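Local coordinates for putative mannose-6-phosphate isomerase YvyI (Bacillus subtilis, PDB 1QWR), which probably catalyses the zinc-dependent interconversion of D-mannose 6-phosphate and D-fructose 6-phosphate, at residues 14-19 against 40-45; 47-52 against 190-195; 263-268 against 303-308; 269-274 against 297-302. All blocks are in the same frame, centred on the assembly; numbering follows the deposited sequence.

Interaction 1 (14-19 against 40-45); sequences VFKEKI and ECWAIS. With SO4 (sulfate ion), chain C.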
loop_
_atom_site.group_PDB
_atom_site.type_symbol
_atom_site.label_atom_id
_atom_site.label_comp_id
_atom_site.label_asym_id
_atom_site.label_seq_id
_atom_site.Cartn_x
_atom_site.Cartn_y
_atom_site.Cartn_z
ATOM N N VAL A 14 -9.078 -3.508 -8.552
ATOM C CA VAL A 14 -9.024 -2.551 -9.652
ATOM C C VAL A 14 -7.571 -2.618 -10.119
ATOM O O VAL A 14 -6.682 -2.799 -9.287
ATOM C CB VAL A 14 -9.301 -1.127 -9.129
ATOM C CG1 VAL A 14 -9.063 -0.094 -10.221
ATOM C CG2 VAL A 14 -10.735 -1.049 -8.622
ATOM N N PHE A 15 -7.308 -2.468 -11.417
ATOM C CA PHE A 15 -5.929 -2.547 -11.892
ATOM C C PHE A 15 -5.456 -1.323 -12.660
ATOM O O PHE A 15 -6.250 -0.634 -13.299
ATOM C CB PHE A 15 -5.743 -3.802 -12.755
ATOM C CG PHE A 15 -5.973 -5.088 -12.002
ATOM C CD1 PHE A 15 -4.968 -5.643 -11.213
ATOM C CD2 PHE A 15 -7.211 -5.705 -12.038
ATOM C CE1 PHE A 15 -5.204 -6.810 -10.454
ATOM C CE2 PHE A 15 -7.462 -6.857 -11.293
ATOM C CZ PHE A 15 -6.455 -7.413 -10.497
ATOM N N LYS A 16 -4.152 -1.065 -12.605
ATOM C CA LYS A 16 -3.575 0.071 -13.309
ATOM C C LYS A 16 -2.352 -0.331 -14.119
ATOM O O LYS A 16 -1.409 -0.901 -13.583
ATOM C CB LYS A 16 -3.137 1.170 -12.331
ATOM C CG LYS A 16 -4.242 1.755 -11.479
ATOM C CD LYS A 16 -5.295 2.469 -12.325
ATOM C CE LYS A 16 -6.278 3.224 -11.440
ATOM N NZ LYS A 16 -7.457 3.698 -12.220
ATOM N N GLU A 17 -2.365 -0.016 -15.409
ATOM C CA GLU A 17 -1.209 -0.294 -16.263
ATOM C C GLU A 17 -0.063 0.662 -15.919
ATOM O O GLU A 17 -0.292 1.814 -15.553
ATOM C CB GLU A 17 -1.583 -0.102 -17.736
ATOM C CG GLU A 17 -2.496 -1.161 -18.276
ATOM C CD GLU A 17 -2.951 -0.860 -19.696
ATOM O OE1 GLU A 17 -2.097 -0.508 -20.542
ATOM O OE2 GLU A 17 -4.163 -0.981 -19.960
ATOM N N LYS A 18 1.168 0.178 -16.042
ATOM C CA LYS A 18 2.349 0.981 -15.750
ATOM C C LYS A 18 3.459 0.547 -16.692
ATOM O O LYS A 18 3.589 -0.645 -16.995
ATOM C CB LYS A 18 2.809 0.756 -14.312
ATOM C CG LYS A 18 1.900 1.367 -13.248
ATOM C CD LYS A 18 2.115 2.882 -13.148
ATOM C CE LYS A 18 1.209 3.495 -12.075
ATOM N NZ LYS A 18 1.482 4.943 -11.834
ATOM N N ILE A 19 4.270 1.496 -17.144
ATOM C CA ILE A 19 5.346 1.114 -18.042
ATOM C C ILE A 19 6.279 0.143 -17.336
ATOM O O ILE A 19 6.921 -0.675 -17.989
ATOM C CB ILE A 19 6.154 2.346 -18.537
ATOM C CG1 ILE A 19 6.911 3.010 -17.379
ATOM C CG2 ILE A 19 5.211 3.341 -19.177
ATOM C CD1 ILE A 19 7.844 4.164 -17.843
ATOM N N GLU A 40 -0.015 -2.028 -10.944
ATOM C CA GLU A 40 -0.698 -1.903 -9.655
ATOM C C GLU A 40 -2.072 -2.544 -9.551
ATOM O O GLU A 40 -2.862 -2.526 -10.492
ATOM C CB GLU A 40 -0.844 -0.416 -9.271
ATOM C CG GLU A 40 0.424 0.447 -9.478
ATOM C CD GLU A 40 0.332 1.854 -8.858
ATOM O OE1 GLU A 40 -0.788 2.342 -8.587
ATOM O OE2 GLU A 40 1.402 2.486 -8.653
ATOM N N CYS A 41 -2.320 -3.136 -8.389
ATOM C CA CYS A 41 -3.621 -3.673 -8.059
ATOM C C CYS A 41 -4.075 -2.780 -6.889
ATOM O O CYS A 41 -3.457 -2.813 -5.826
ATOM C CB CYS A 41 -3.530 -5.110 -7.555
ATOM S SG CYS A 41 -5.109 -5.722 -6.878
ATOM N N TRP A 42 -5.098 -1.951 -7.107
ATOM C CA TRP A 42 -5.669 -1.103 -6.061
ATOM C C TRP A 42 -6.643 -2.092 -5.403
ATOM O O TRP A 42 -7.758 -2.337 -5.886
ATOM C CB TRP A 42 -6.372 0.102 -6.711
ATOM C CG TRP A 42 -5.357 1.078 -7.296
ATOM C CD1 TRP A 42 -4.080 0.798 -7.703
ATOM C CD2 TRP A 42 -5.551 2.485 -7.528
ATOM N NE1 TRP A 42 -3.465 1.949 -8.172
ATOM C CE2 TRP A 42 -4.349 2.993 -8.072
ATOM C CE3 TRP A 42 -6.626 3.358 -7.326
ATOM C CZ2 TRP A 42 -4.193 4.343 -8.415
ATOM C CZ3 TRP A 42 -6.472 4.703 -7.665
ATOM C CH2 TRP A 42 -5.264 5.176 -8.204
ATOM N N ALA A 43 -6.165 -2.671 -4.300
ATOM C CA ALA A 43 -6.824 -3.755 -3.558
ATOM C C ALA A 43 -7.905 -3.364 -2.557
ATOM O O ALA A 43 -8.975 -3.966 -2.519
ATOM C CB ALA A 43 -5.718 -4.588 -2.873
ATOM N N ILE A 44 -7.607 -2.402 -1.706
ATOM C CA ILE A 44 -8.641 -1.873 -0.808
ATOM C C ILE A 44 -8.541 -0.385 -1.159
ATOM O O ILE A 44 -7.599 0.306 -0.781
ATOM C CB ILE A 44 -8.343 -2.112 0.676
ATOM C CG1 ILE A 44 -8.372 -3.630 0.981
ATOM C CG2 ILE A 44 -9.430 -1.429 1.534
ATOM C CD1 ILE A 44 -6.970 -4.307 1.050
ATOM N N SER A 45 -9.505 0.104 -1.923
ATOM C CA SER A 45 -9.437 1.481 -2.378
ATOM C C SER A 45 -10.745 2.229 -2.358
ATOM O O SER A 45 -11.785 1.669 -2.701
ATOM C CB SER A 45 -8.910 1.497 -3.827
ATOM O OG SER A 45 -9.152 2.740 -4.505
HETATM S S SO4 C . 5.280 5.736 -10.581
HETATM O O1 SO4 C . 6.690 5.675 -11.042
HETATM O O2 SO4 C . 4.406 5.059 -11.545
HETATM O O3 SO4 C . 4.864 7.136 -10.406
HETATM O O4 SO4 C . 5.184 5.042 -9.282
HETATM O O HOH W 1 0.721 5.095 -8.787
#
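Lys-16 lays its aliphatic chain over one face of the Trp-42 indole, and this is the tight part of the contact. Its CG stands anti to the carbonyl carbon (chi1 -60°) and the chain bends again at chi2, which carries it across the ring. CG comes within 3.4 Å of Trp-42 NE1, while CE makes a CH-pi contact 3.7 Å from the centroid of the six-membered ring. The ammonium is farther out: NZ is 4.8 Å from that centroid, a cation-pi contact, and also bonds the backbone O of Lys-49. The indole is fixed in its rotation by its own strand, since Trp-42 NE1 donates in the ring plane to the anti lone pair of Glu-40 OE1 at 2.7 Å. Beneath these groups strands 14-17 and 40-44 run antiparallel through four backbone hydrogen bonds. On the opposite face Cys-41 SG meets Phe-15 CE1 at 3.7 Å, oblique to the ring.

Past the strand the contact is looser and wet. Lys-18 NZ stays 4.0 Å from Glu-40 OE2, and a water accepts from NZ and donates to OE2 at 2.7 Å. NZ also donates to sulfate O2 at 2.9 Å. That ion is further held by Trp-20, Ser-97, Lys-99, Arg-210 and Arg-196, the last being the probable active-site arginine. With Glu-40 OE1 engaged by Trp-42 and Lys-88, and OE2 reaching Lys-18 through water, the Lys-18 charge is probably shared between the water-linked carboxylate and the bound anion, consistent with a site for the substrate phosphate.

Interaction 2 (47-52 against 190-195); sequences HPKGPS and NSDATY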
loop_
_atom_site.group_PDB
_atom_site.type_symbol
_atom_site.label_atom_id
_atom_site.label_comp_id
_atom_site.label_asym_id
_atom_site.label_seq_id
_atom_site.Cartn_x
_atom_site.Cartn_y
_atom_site.Cartn_z
ATOM N N HIS A 47 -10.273 5.472 -3.521
ATOM C CA HIS A 47 -9.808 6.633 -4.275
ATOM C C HIS A 47 -10.715 6.811 -5.493
ATOM O O HIS A 47 -11.040 5.842 -6.170
ATOM C CB HIS A 47 -8.346 6.468 -4.719
ATOM C CG HIS A 47 -7.716 7.761 -5.142
ATOM N ND1 HIS A 47 -7.941 8.331 -6.382
ATOM C CD2 HIS A 47 -6.971 8.651 -4.448
ATOM C CE1 HIS A 47 -7.364 9.519 -6.426
ATOM N NE2 HIS A 47 -6.769 9.739 -5.266
ATOM N N PRO A 48 -11.144 8.053 -5.764
ATOM C CA PRO A 48 -12.021 8.362 -6.906
ATOM C C PRO A 48 -11.524 7.822 -8.249
ATOM O O PRO A 48 -12.324 7.432 -9.103
ATOM C CB PRO A 48 -12.091 9.889 -6.893
ATOM C CG PRO A 48 -11.929 10.243 -5.441
ATOM C CD PRO A 48 -10.824 9.267 -4.989
ATOM N N LYS A 49 -10.210 7.779 -8.442
ATOM C CA LYS A 49 -9.647 7.275 -9.701
ATOM C C LYS A 49 -9.721 5.755 -9.892
ATOM O O LYS A 49 -9.392 5.237 -10.957
ATOM C CB LYS A 49 -8.197 7.734 -9.838
ATOM C CG LYS A 49 -8.041 9.237 -10.063
ATOM C CD LYS A 49 -6.572 9.575 -10.284
ATOM C CE LYS A 49 -6.342 11.084 -10.460
ATOM N NZ LYS A 49 -4.885 11.432 -10.552
ATOM N N GLY A 50 -10.147 5.030 -8.864
ATOM C CA GLY A 50 -10.261 3.594 -9.003
ATOM C C GLY A 50 -10.752 2.969 -7.714
ATOM O O GLY A 50 -9.990 2.263 -7.067
ATOM N N PRO A 51 -12.014 3.213 -7.309
ATOM C CA PRO A 51 -12.502 2.622 -6.054
ATOM C C PRO A 51 -12.878 1.143 -6.144
ATOM O O PRO A 51 -13.348 0.657 -7.193
ATOM C CB PRO A 51 -13.694 3.504 -5.695
ATOM C CG PRO A 51 -14.281 3.831 -7.078
ATOM C CD PRO A 51 -13.030 4.100 -7.926
ATOM N N SER A 52 -12.649 0.429 -5.043
ATOM C CA SER A 52 -12.992 -0.979 -4.954
ATOM C C SER A 52 -14.501 -1.097 -4.883
ATOM O O SER A 52 -15.170 -0.217 -4.375
ATOM C CB SER A 52 -12.425 -1.597 -3.671
ATOM O OG SER A 52 -11.026 -1.410 -3.570
ATOM N N ASN A 190 -5.101 7.511 1.477
ATOM C CA ASN A 190 -5.986 7.539 0.292
ATOM C C ASN A 190 -5.659 8.800 -0.536
ATOM O O ASN A 190 -6.231 9.880 -0.357
ATOM C CB ASN A 190 -7.431 7.545 0.800
ATOM C CG ASN A 190 -8.448 7.680 -0.319
ATOM O OD1 ASN A 190 -8.132 7.504 -1.500
ATOM N ND2 ASN A 190 -9.684 7.982 0.057
ATOM N N SER A 191 -4.700 8.651 -1.440
ATOM C CA SER A 191 -4.204 9.783 -2.205
ATOM C C SER A 191 -3.486 9.274 -3.436
ATOM O O SER A 191 -3.030 8.128 -3.449
ATOM C CB SER A 191 -3.212 10.568 -1.321
ATOM O OG SER A 191 -2.331 11.407 -2.063
ATOM N N ASP A 192 -3.383 10.115 -4.468
ATOM C CA ASP A 192 -2.666 9.750 -5.689
ATOM C C ASP A 192 -1.696 10.888 -5.995
ATOM O O ASP A 192 -1.283 11.071 -7.136
ATOM C CB ASP A 192 -3.662 9.550 -6.848
ATOM C CG ASP A 192 -3.033 8.885 -8.071
ATOM O OD1 ASP A 192 -2.116 8.041 -7.926
ATOM O OD2 ASP A 192 -3.490 9.198 -9.195
ATOM N N ALA A 193 -1.335 11.643 -4.959
ATOM C CA ALA A 193 -0.418 12.783 -5.102
ATOM C C ALA A 193 1.041 12.354 -5.209
ATOM O O ALA A 193 1.674 11.931 -4.222
ATOM C CB ALA A 193 -0.605 13.728 -3.943
ATOM N N THR A 194 1.582 12.484 -6.422
ATOM C CA THR A 194 2.956 12.080 -6.696
ATOM C C THR A 194 3.716 13.092 -7.538
ATOM O O THR A 194 3.232 13.510 -8.578
ATOM C CB THR A 194 2.975 10.748 -7.457
ATOM O OG1 THR A 194 2.361 9.741 -6.647
ATOM C CG2 THR A 194 4.412 10.339 -7.799
ATOM N N TYR A 195 4.910 13.462 -7.085
ATOM C CA TYR A 195 5.751 14.408 -7.814
ATOM C C TYR A 195 7.001 13.657 -8.267
ATOM O O TYR A 195 7.835 13.273 -7.444
ATOM C CB TYR A 195 6.134 15.601 -6.916
ATOM C CG TYR A 195 4.937 16.359 -6.351
ATOM C CD1 TYR A 195 3.791 16.578 -7.124
ATOM C CD2 TYR A 195 4.961 16.872 -5.051
ATOM C CE1 TYR A 195 2.700 17.287 -6.608
ATOM C CE2 TYR A 195 3.884 17.580 -4.529
ATOM C CZ TYR A 195 2.757 17.784 -5.310
ATOM O OH TYR A 195 1.690 18.478 -4.794
#
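His-47 and Asp-192 both carry CG anti to the backbone N (chi1 -164° and -168°), and these torsions bring the imidazole up against the Asp-192 methylene. The histidine opens a type I beta turn, His-47 to Gly-50, that packs on the loop following strand 182-189. Its ring is pinned within the turn: ND1 accepts a nearly straight hydrogen bond from Lys-49 N at 3.1 Å, and Pro-48 CD rests over one face. NE2 lies 3.5 Å from Asp-192 CB, with the ring and carboxylate planes 74° apart, and takes Glu-114 as its hydrogen-bond partner. The same Glu-114 oxygen is bonded to Asp-192 N, tying both loops to one carboxylate. Asn-190 OD1 comes in obliquely beside the CB-CG-CD2 side of His-47, 3.4 Å from CD2, while its ND2 bonds Phe-83 O. With an alanine here in place of His-47, Lys-49 N and Glu-114 would probably each lose a partner, and a gap would open between the turn and Asp-192.

Farther along, Ser-191 OG, also hydrogen-bonded to Leu-115 O, accepts from Ala-193 N, an ST turn, and Ala-193 O bonds ND1 of the zinc ligand His-101, so the loop supplies a second-shell contact to the metal site. Lys-49, its chain extended beyond CG, crosses Asp-192 at about a right angle and forms a salt bridge: NZ meets OD2 at 3.0 Å, on the anti side and a little out of the carboxylate plane.

Interaction 3 (263-268 against 303-308); sequences EMAQDE and MPDFTI. With SO4 (sulfate ion), chain D.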
loop_
_atom_site.group_PDB
_atom_site.type_symbol
_atom_site.label_atom_id
_atom_site.label_comp_id
_atom_site.label_asym_id
_atom_site.label_seq_id
_atom_site.Cartn_x
_atom_site.Cartn_y
_atom_site.Cartn_z
ATOM N N GLU A 263 -7.479 -17.945 17.063
ATOM C CA GLU A 263 -8.672 -17.295 17.597
ATOM C C GLU A 263 -8.422 -15.795 17.561
ATOM O O GLU A 263 -7.414 -15.312 18.094
ATOM C CB GLU A 263 -8.947 -17.751 19.030
ATOM C CG GLU A 263 -9.484 -19.158 19.115
ATOM C CD GLU A 263 -9.360 -19.723 20.508
ATOM O OE1 GLU A 263 -10.018 -19.183 21.424
ATOM O OE2 GLU A 263 -8.593 -20.696 20.687
HETATM N N MSE A 264 -9.348 -15.068 16.944
HETATM C CA MSE A 264 -9.202 -13.629 16.779
HETATM C C MSE A 264 -10.367 -12.824 17.300
HETATM O O MSE A 264 -11.460 -13.338 17.515
HETATM C CB MSE A 264 -9.059 -13.282 15.299
HETATM C CG MSE A 264 -8.498 -14.388 14.422
HETATM SE SE MSE A 264 -6.600 -14.533 14.574
HETATM C CE MSE A 264 -6.080 -13.016 13.491
ATOM N N ALA A 265 -10.109 -11.535 17.461
ATOM C CA ALA A 265 -11.093 -10.562 17.906
ATOM C C ALA A 265 -10.827 -9.361 17.007
ATOM O O ALA A 265 -9.699 -9.171 16.539
ATOM C CB ALA A 265 -10.848 -10.187 19.341
ATOM N N GLN A 266 -11.864 -8.579 16.743
ATOM C CA GLN A 266 -11.739 -7.389 15.913
ATOM C C GLN A 266 -12.040 -6.269 16.888
ATOM O O GLN A 266 -13.198 -5.928 17.103
ATOM C CB GLN A 266 -12.787 -7.406 14.798
ATOM C CG GLN A 266 -12.441 -6.518 13.597
ATOM C CD GLN A 266 -12.131 -5.099 14.012
ATOM O OE1 GLN A 266 -11.038 -4.794 14.491
ATOM N NE2 GLN A 266 -13.097 -4.230 13.842
ATOM N N ASP A 267 -11.012 -5.711 17.508
ATOM C CA ASP A 267 -11.271 -4.659 18.490
ATOM C C ASP A 267 -10.952 -3.255 18.016
ATOM O O ASP A 267 -10.913 -2.335 18.822
ATOM C CB ASP A 267 -10.515 -4.930 19.792
ATOM C CG ASP A 267 -10.969 -6.204 20.480
ATOM O OD1 ASP A 267 -12.192 -6.367 20.722
ATOM O OD2 ASP A 267 -10.097 -7.048 20.782
ATOM N N GLU A 268 -10.716 -3.084 16.716
ATOM C CA GLU A 268 -10.423 -1.756 16.181
ATOM C C GLU A 268 -11.673 -1.201 15.502
ATOM O O GLU A 268 -12.722 -1.850 15.476
ATOM C CB GLU A 268 -9.283 -1.827 15.153
ATOM C CG GLU A 268 -7.952 -2.390 15.678
ATOM C CD GLU A 268 -7.369 -1.587 16.837
ATOM O OE1 GLU A 268 -7.511 -0.345 16.839
ATOM O OE2 GLU A 268 -6.756 -2.201 17.745
HETATM N N MSE A 303 -17.586 -6.725 13.857
HETATM C CA MSE A 303 -17.250 -8.091 13.491
HETATM C C MSE A 303 -17.194 -8.951 14.761
HETATM O O MSE A 303 -16.545 -8.564 15.747
HETATM C CB MSE A 303 -15.868 -8.109 12.826
HETATM C CG MSE A 303 -15.402 -9.498 12.408
HETATM SE SE MSE A 303 -16.483 -10.288 10.974
HETATM C CE MSE A 303 -15.758 -12.119 11.216
ATOM N N PRO A 304 -17.886 -10.111 14.767
ATOM C CA PRO A 304 -17.864 -10.982 15.946
ATOM C C PRO A 304 -16.489 -11.652 16.082
ATOM O O PRO A 304 -15.711 -11.708 15.118
ATOM C CB PRO A 304 -18.938 -12.033 15.644
ATOM C CG PRO A 304 -19.811 -11.403 14.606
ATOM C CD PRO A 304 -18.868 -10.579 13.768
ATOM N N ASP A 305 -16.179 -12.157 17.271
ATOM C CA ASP A 305 -14.915 -12.854 17.430
ATOM C C ASP A 305 -14.956 -13.976 16.398
ATOM O O ASP A 305 -16.029 -14.517 16.077
ATOM C CB ASP A 305 -14.769 -13.415 18.845
ATOM C CG ASP A 305 -14.487 -12.326 19.875
ATOM O OD1 ASP A 305 -14.453 -11.132 19.504
ATOM O OD2 ASP A 305 -14.298 -12.667 21.060
ATOM N N PHE A 306 -13.796 -14.321 15.867
ATOM C CA PHE A 306 -13.723 -15.332 14.820
ATOM C C PHE A 306 -12.447 -16.162 14.893
ATOM O O PHE A 306 -11.568 -15.896 15.706
ATOM C CB PHE A 306 -13.786 -14.632 13.454
ATOM C CG PHE A 306 -12.652 -13.659 13.205
ATOM C CD1 PHE A 306 -11.560 -14.021 12.412
ATOM C CD2 PHE A 306 -12.687 -12.379 13.756
ATOM C CE1 PHE A 306 -10.511 -13.110 12.170
ATOM C CE2 PHE A 306 -11.654 -11.460 13.525
ATOM C CZ PHE A 306 -10.568 -11.828 12.733
ATOM N N THR A 307 -12.377 -17.192 14.055
ATOM C CA THR A 307 -11.185 -18.028 13.970
ATOM C C THR A 307 -10.821 -18.138 12.488
ATOM O O THR A 307 -11.671 -17.953 11.615
ATOM C CB THR A 307 -11.415 -19.484 14.506
ATOM O OG1 THR A 307 -12.363 -20.156 13.673
ATOM C CG2 THR A 307 -11.942 -19.477 15.950
ATOM N N ILE A 308 -9.546 -18.401 12.218
ATOM C CA ILE A 308 -9.058 -18.621 10.875
ATOM C C ILE A 308 -8.290 -19.930 10.976
ATOM O O ILE A 308 -7.359 -20.054 11.762
ATOM C CB ILE A 308 -8.106 -17.517 10.382
ATOM C CG1 ILE A 308 -8.909 -16.240 10.089
ATOM C CG2 ILE A 308 -7.418 -17.970 9.096
ATOM C CD1 ILE A 308 -8.060 -15.038 9.730
HETATM S S SO4 D . -6.359 -10.454 16.624
HETATM O O1 SO4 D . -6.317 -8.978 16.679
HETATM O O2 SO4 D . -4.973 -10.970 16.527
HETATM O O3 SO4 D . -7.026 -10.998 17.826
HETATM O O4 SO4 D . -7.130 -10.854 15.434
HETATM O O HOH W 2 -14.560 -9.140 17.691
#
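Met-264 and Phe-306 face each other across the two strands and exchange both backbone hydrogen bonds of the pairing. Met-264 N reaches Phe-306 O at 2.7 Å, almost in line with the carbonyl; the return bond, Phe-306 N to Met-264 O, is 3.0 Å and comes from above the carbonyl plane.

The apolar contact is made by the same two residues. Phe-306 places CG between its backbone N and carbonyl carbon (chi1 61°), swinging the ring under Met-264, which is present as selenomethionine. CB of Met-264 lies over one ring face, 3.5 Å from the centroid, in a CH-pi contact, and its CG comes to 3.3 Å from Phe-306 CE1. This is antiparallel pairing at the rim of a four-stranded sheet in the cupin domain: 261-264 is an outermost strand within the chain, and 306-309 separates it from 278-284. On the other face the chains of Glu-263 and Thr-307 run side by side, pointing the same way, and Glu-263 ends in a salt bridge to Lys-238.

Beyond the strands, Gln-266 CB packs on Met-303 CB at 3.7 Å, the two side chains at about a right angle. The remaining polar contacts hold the loop: Gln-266 OE1 accepts from Glu-268 N and its NE2 donates to Glu-268 O. A water accepts from Gln-266 N at 2.9 Å and sits close to Met-303 O and Asp-305 OD1. O3 of a sulfate ion, which probably comes from the crystallisation liquor, accepts from Ala-265 N at 3.2 Å.

Interaction 4 (269-274 against 297-302); sequences SFLICS and FILPAQ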
loop_
_atom_site.group_PDB
_atom_site.type_symbol
_atom_site.label_atom_id
_atom_site.label_comp_id
_atom_site.label_asym_id
_atom_site.label_seq_id
_atom_site.Cartn_x
_atom_site.Cartn_y
_atom_site.Cartn_z
ATOM N N SER A 269 -11.559 -0.008 14.934
ATOM C CA SER A 269 -12.702 0.586 14.236
ATOM C C SER A 269 -13.073 -0.274 13.025
ATOM O O SER A 269 -14.235 -0.370 12.651
ATOM C CB SER A 269 -12.364 2.003 13.804
ATOM O OG SER A 269 -12.281 2.816 14.960
ATOM N N PHE A 270 -12.059 -0.854 12.396
ATOM C CA PHE A 270 -12.227 -1.787 11.278
ATOM C C PHE A 270 -10.831 -2.283 10.918
ATOM O O PHE A 270 -9.839 -1.622 11.237
ATOM C CB PHE A 270 -12.889 -1.126 10.062
ATOM C CG PHE A 270 -12.148 0.063 9.531
ATOM C CD1 PHE A 270 -11.200 -0.075 8.510
ATOM C CD2 PHE A 270 -12.418 1.333 10.037
ATOM C CE1 PHE A 270 -10.534 1.045 7.998
ATOM C CE2 PHE A 270 -11.758 2.451 9.542
ATOM C CZ PHE A 270 -10.815 2.317 8.520
ATOM N N LEU A 271 -10.742 -3.449 10.284
ATOM C CA LEU A 271 -9.433 -3.985 9.885
ATOM C C LEU A 271 -9.409 -4.184 8.387
ATOM O O LEU A 271 -10.364 -4.722 7.828
ATOM C CB LEU A 271 -9.171 -5.341 10.552
ATOM C CG LEU A 271 -9.009 -5.362 12.071
ATOM C CD1 LEU A 271 -8.679 -6.802 12.513
ATOM C CD2 LEU A 271 -7.901 -4.391 12.503
ATOM N N ILE A 272 -8.333 -3.736 7.753
ATOM C CA ILE A 272 -8.112 -3.889 6.318
ATOM C C ILE A 272 -7.212 -5.124 6.197
ATOM O O ILE A 272 -6.112 -5.133 6.765
ATOM C CB ILE A 272 -7.370 -2.684 5.742
ATOM C CG1 ILE A 272 -8.262 -1.450 5.830
ATOM C CG2 ILE A 272 -6.912 -2.995 4.290
ATOM C CD1 ILE A 272 -7.532 -0.123 5.528
ATOM N N CYS A 273 -7.645 -6.125 5.420
ATOM C CA CYS A 273 -6.921 -7.389 5.299
ATOM C C CYS A 273 -6.635 -7.840 3.868
ATOM O O CYS A 273 -7.530 -7.785 3.013
ATOM C CB CYS A 273 -7.730 -8.511 5.987
ATOM S SG CYS A 273 -8.292 -8.108 7.675
ATOM N N SER A 274 -5.399 -8.299 3.635
ATOM C CA SER A 274 -4.941 -8.813 2.330
ATOM C C SER A 274 -4.291 -10.186 2.541
ATOM O O SER A 274 -3.353 -10.335 3.349
ATOM C CB SER A 274 -3.889 -7.872 1.686
ATOM O OG SER A 274 -4.417 -6.584 1.416
ATOM N N PHE A 297 -10.176 -7.788 2.044
ATOM C CA PHE A 297 -11.444 -7.557 2.718
ATOM C C PHE A 297 -11.304 -6.696 3.944
ATOM O O PHE A 297 -10.197 -6.495 4.480
ATOM C CB PHE A 297 -12.096 -8.897 3.103
ATOM C CG PHE A 297 -11.249 -9.758 4.015
ATOM C CD1 PHE A 297 -11.425 -9.733 5.408
ATOM C CD2 PHE A 297 -10.300 -10.608 3.479
ATOM C CE1 PHE A 297 -10.650 -10.564 6.252
ATOM C CE2 PHE A 297 -9.516 -11.442 4.304
ATOM C CZ PHE A 297 -9.689 -11.426 5.698
ATOM N N ILE A 298 -12.445 -6.180 4.377
ATOM C CA ILE A 298 -12.511 -5.356 5.562
ATOM C C ILE A 298 -13.342 -6.077 6.604
ATOM O O ILE A 298 -14.401 -6.634 6.287
ATOM C CB ILE A 298 -13.163 -3.988 5.230
ATOM C CG1 ILE A 298 -12.166 -3.133 4.450
ATOM C CG2 ILE A 298 -13.618 -3.287 6.519
ATOM C CD1 ILE A 298 -12.769 -1.838 3.929
ATOM N N LEU A 299 -12.825 -6.135 7.838
ATOM C CA LEU A 299 -13.580 -6.703 8.933
ATOM C C LEU A 299 -14.139 -5.441 9.613
ATOM O O LEU A 299 -13.377 -4.592 10.124
ATOM C CB LEU A 299 -12.674 -7.487 9.919
ATOM C CG LEU A 299 -11.990 -8.720 9.302
ATOM C CD1 LEU A 299 -11.047 -9.409 10.317
ATOM C CD2 LEU A 299 -13.066 -9.693 8.827
ATOM N N PRO A 300 -15.469 -5.300 9.624
ATOM C CA PRO A 300 -16.198 -4.168 10.208
ATOM C C PRO A 300 -16.068 -4.000 11.713
ATOM O O PRO A 300 -15.600 -4.902 12.415
ATOM C CB PRO A 300 -17.642 -4.431 9.770
ATOM C CG PRO A 300 -17.723 -5.901 9.780
ATOM C CD PRO A 300 -16.411 -6.323 9.128
ATOM N N ALA A 301 -16.480 -2.824 12.190
ATOM C CA ALA A 301 -16.444 -2.482 13.610
ATOM C C ALA A 301 -17.068 -3.547 14.498
ATOM O O ALA A 301 -16.478 -3.937 15.511
ATOM C CB ALA A 301 -17.155 -1.147 13.843
ATOM N N GLN A 302 -18.259 -4.010 14.122
ATOM C CA GLN A 302 -18.971 -5.016 14.917
ATOM C C GLN A 302 -18.694 -6.475 14.548
ATOM O O GLN A 302 -19.473 -7.368 14.879
ATOM C CB GLN A 302 -20.481 -4.743 14.860
ATOM C CG GLN A 302 -20.866 -3.322 15.300
ATOM C CD GLN A 302 -20.147 -2.854 16.562
ATOM O OE1 GLN A 302 -20.003 -3.606 17.539
ATOM N NE2 GLN A 302 -19.707 -1.591 16.559
#
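Phe-297 turns the face of its ring to Cys-273. Its CG lies between the backbone N and the carbonyl carbon (chi1 59°), which folds the ring back over the neighbouring strand instead of along its own. The methylene does the touching: Cys-273 CB sits 3.6 Å from the ring centroid in a CH-pi contact, and SG, 4.3 Å from that centroid, approaches obliquely as a sulfur-aromatic contact. SG then reaches Leu-299 CD1 at 4.0 Å, while Leu-299 CG lies at the edge of the Phe-297 ring, in its plane. Next along this face, Leu-271 and Leu-299 cross obliquely and meet through their CD1 atoms at 4.2 Å. A serine in place of Phe-297 would probably strip Cys-273 of its aromatic partner and open a gap beside Leu-299.

The opposite face carries Ile-272 and Ile-298, whose CG1 atoms are 4.5 Å apart; Ile-44 of strand 38-44 packs on both. Phe-270 adds CB against Ile-298 CG2 at 4.2 Å, then leads its ring away to an edge-to-face meeting with Phe-75. Four backbone hydrogen bonds fix this register, among them Cys-273 N to Phe-297 O at 2.7 Å and, two residues earlier in that strand, Leu-271 N to Leu-299 O at 2.9 Å. Strand 271-276 thus pairs antiparallel with 296-299 on one edge and with 312-318 on the other, as expected in the antiparallel beta-barrel of a cupin domain.

Interactions 1 and 2 lie beside the catalytic site, their centres 10 Å apart and joined directly: Ser-45 N to Ser-52 OG and Ser-45 OG to Gly-50 O are each 2.7 Å, probable hydrogen bonds. The side chain of Glu-40 is about 7 Å from the zinc ion and that of Asp-192 about 9 Å. Interactions 3 and 4 belong to the cupin domain, centres also 10 Å apart, where Gln-266 NE2 reaches Pro-300 O at 3.0 Å and Phe-306 CZ packs on Leu-299 CD1. Ile-44 links the halves: its CD1 is 3.5 Å from Ile-272 CG2, joining interaction 1 to interaction 4. Interaction 3 stays remote, its nearest atoms about 13 Å from interaction 1.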